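Local coordinates for hydroxylacyl-CoA dehydrogenase (Streptomyces coelicolor, PDB 5BKA), which probably takes part in biosynthesis of the benzoisochromanequinone polyketide actinorhodin, as a trimeric member of the NTF2-like (SnoaL-like) superfamily, at residues H78-T83 with S97-L102. Numbering follows the deposited sequence.
Sequences HWFDHT and SYCLVL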
# COMPACT_ATOMS: atom_id res chain seq x y z
N HIS B 78 -5.07 -1.80 9.18
CA HIS B 78 -5.61 -2.64 8.11
C HIS B 78 -5.05 -2.12 6.79
O HIS B 78 -5.60 -1.20 6.19
CB HIS B 78 -7.13 -2.62 8.12
CG HIS B 78 -7.74 -3.29 9.31
ND1 HIS B 78 -7.69 -2.75 10.58
CD2 HIS B 78 -8.41 -4.46 9.43
CE1 HIS B 78 -8.31 -3.56 11.42
NE2 HIS B 78 -8.76 -4.60 10.75
N TRP B 79 -3.97 -2.75 6.33
CA TRP B 79 -3.35 -2.38 5.06
C TRP B 79 -4.11 -3.01 3.90
O TRP B 79 -4.56 -4.15 3.98
CB TRP B 79 -1.89 -2.83 5.03
CG TRP B 79 -0.97 -1.90 5.75
CD1 TRP B 79 -1.12 -1.38 7.00
CD2 TRP B 79 0.26 -1.35 5.25
NE1 TRP B 79 -0.07 -0.56 7.31
CE2 TRP B 79 0.79 -0.52 6.25
CE3 TRP B 79 0.96 -1.49 4.04
CZ2 TRP B 79 1.99 0.17 6.09
CZ3 TRP B 79 2.15 -0.80 3.88
CH2 TRP B 79 2.65 0.02 4.90
N PHE B 80 -4.26 -2.25 2.81
CA PHE B 80 -4.87 -2.73 1.58
C PHE B 80 -3.83 -2.77 0.47
O PHE B 80 -2.81 -2.07 0.52
CB PHE B 80 -6.04 -1.84 1.15
CG PHE B 80 -7.35 -2.19 1.80
CD1 PHE B 80 -7.39 -2.78 3.05
CD2 PHE B 80 -8.55 -1.91 1.16
CE1 PHE B 80 -8.60 -3.10 3.65
CE2 PHE B 80 -9.76 -2.22 1.75
CZ PHE B 80 -9.78 -2.82 2.99
N ASP B 81 -4.09 -3.59 -0.55
CA ASP B 81 -3.20 -3.67 -1.70
C ASP B 81 -3.92 -4.29 -2.88
O ASP B 81 -4.83 -5.12 -2.71
CB ASP B 81 -1.94 -4.48 -1.38
CG ASP B 81 -0.74 -4.04 -2.20
OD1 ASP B 81 -0.25 -2.92 -1.97
OD2 ASP B 81 -0.29 -4.82 -3.07
N HIS B 82 -3.50 -3.90 -4.08
CA HIS B 82 -3.94 -4.51 -5.34
C HIS B 82 -5.46 -4.48 -5.48
O HIS B 82 -6.10 -5.49 -5.77
CB HIS B 82 -3.40 -5.93 -5.47
CG HIS B 82 -1.96 -6.00 -5.86
ND1 HIS B 82 -1.37 -5.07 -6.68
CD2 HIS B 82 -0.99 -6.89 -5.53
CE1 HIS B 82 -0.09 -5.38 -6.85
NE2 HIS B 82 0.16 -6.48 -6.16
N THR B 83 -6.04 -3.30 -5.28
CA THR B 83 -7.45 -3.11 -5.55
C THR B 83 -7.74 -3.35 -7.02
O THR B 83 -7.02 -2.85 -7.90
CB THR B 83 -7.88 -1.70 -5.14
OG1 THR B 83 -7.72 -1.53 -3.73
CG2 THR B 83 -9.34 -1.45 -5.50
N SER B 97 -9.72 -6.53 -2.92
CA SER B 97 -8.43 -6.04 -2.46
C SER B 97 -7.79 -7.04 -1.52
O SER B 97 -8.48 -7.80 -0.83
CB SER B 97 -8.55 -4.68 -1.76
OG SER B 97 -9.26 -3.75 -2.56
N TYR B 98 -6.46 -7.04 -1.50
CA TYR B 98 -5.73 -7.71 -0.43
C TYR B 98 -5.80 -6.87 0.83
O TYR B 98 -5.84 -5.63 0.77
CB TYR B 98 -4.26 -7.92 -0.82
CG TYR B 98 -4.01 -8.83 -2.00
CD1 TYR B 98 -5.03 -9.59 -2.56
CD2 TYR B 98 -2.74 -8.93 -2.56
CE1 TYR B 98 -4.79 -10.42 -3.65
CE2 TYR B 98 -2.50 -9.75 -3.64
CZ TYR B 98 -3.52 -10.49 -4.18
OH TYR B 98 -3.27 -11.31 -5.25
N CYS B 99 -5.80 -7.53 1.98
CA CYS B 99 -5.71 -6.83 3.24
C CYS B 99 -4.81 -7.61 4.19
O CYS B 99 -4.88 -8.84 4.26
CB CYS B 99 -7.09 -6.61 3.88
SG CYS B 99 -7.05 -5.96 5.58
N LEU B 100 -3.98 -6.88 4.93
CA LEU B 100 -3.07 -7.46 5.91
C LEU B 100 -3.23 -6.67 7.20
O LEU B 100 -3.04 -5.45 7.22
CB LEU B 100 -1.62 -7.43 5.43
CG LEU B 100 -0.55 -7.94 6.42
CD1 LEU B 100 -0.75 -9.41 6.74
CD2 LEU B 100 0.85 -7.69 5.87
N VAL B 101 -3.58 -7.37 8.27
CA VAL B 101 -3.83 -6.73 9.56
C VAL B 101 -2.52 -6.70 10.35
O VAL B 101 -1.82 -7.71 10.46
CB VAL B 101 -4.92 -7.47 10.34
CG1 VAL B 101 -5.17 -6.79 11.68
CG2 VAL B 101 -6.20 -7.54 9.52
N LEU B 102 -2.19 -5.52 10.87
CA LEU B 102 -1.05 -5.33 11.76
C LEU B 102 -1.58 -5.09 13.16
O LEU B 102 -2.53 -4.32 13.35
CB LEU B 102 -0.19 -4.15 11.30
CG LEU B 102 0.87 -4.37 10.22
CD1 LEU B 102 0.26 -4.76 8.88
CD2 LEU B 102 1.72 -3.11 10.07
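W79 and L100 pair through both their amides and carbonyls in the antiparallel beta hairpin of strands 74-87 and 93-105, part of the curved sheet of an NTF2-like fold. W79 N donates to L100 O at 3.0 Å, and L100 N returns the bond to W79 O. Two residues along, past the non-hydrogen-bonded pair of F80 and C99, D81 and Y98 repeat the pattern unevenly: Y98 N meets D81 O at 2.8 Å, nearly in line with the carbonyl bond, whereas D81 N reaches Y98 O from above the carbonyl plane, with an angle of only 139° at the hydrogen. One carbonyl on each strand also receives a CA-H...O contact: C99 CA lies 3.0 Å from W79 O, and F80 CA 3.2 Å from Y98 O.

H78, F80, C99 and V101 share the face toward helix 10-26. There C99 SG, turned anti to its backbone N (chi1 172°), lies 3.8 Å from F80 CE1 and near the edge of the H78 imidazole, whose ND1 is hydrogen-bonded to D26. W79, D81, Y98 and L100 occupy the other face, at the trimer interface. D81 OD2 accepts from F80 N of the second subunit, and Y98 OH bonds D26 of that subunit; the same carboxylate oxygen, D81 OD2, sits 3.3 Å above the centre of the H82 ring, whose CD2 edge meets Y98 CE2. H82 has a left-handed backbone conformation (phi 56°), which interrupts the regular pairing; its carbonyl O is hydrogen-bonded by Q23 NE2 of the second subunit. Beyond it, side chains take over: T83 OG1 and S97 OG share a hydrogen bond of 2.9 Å.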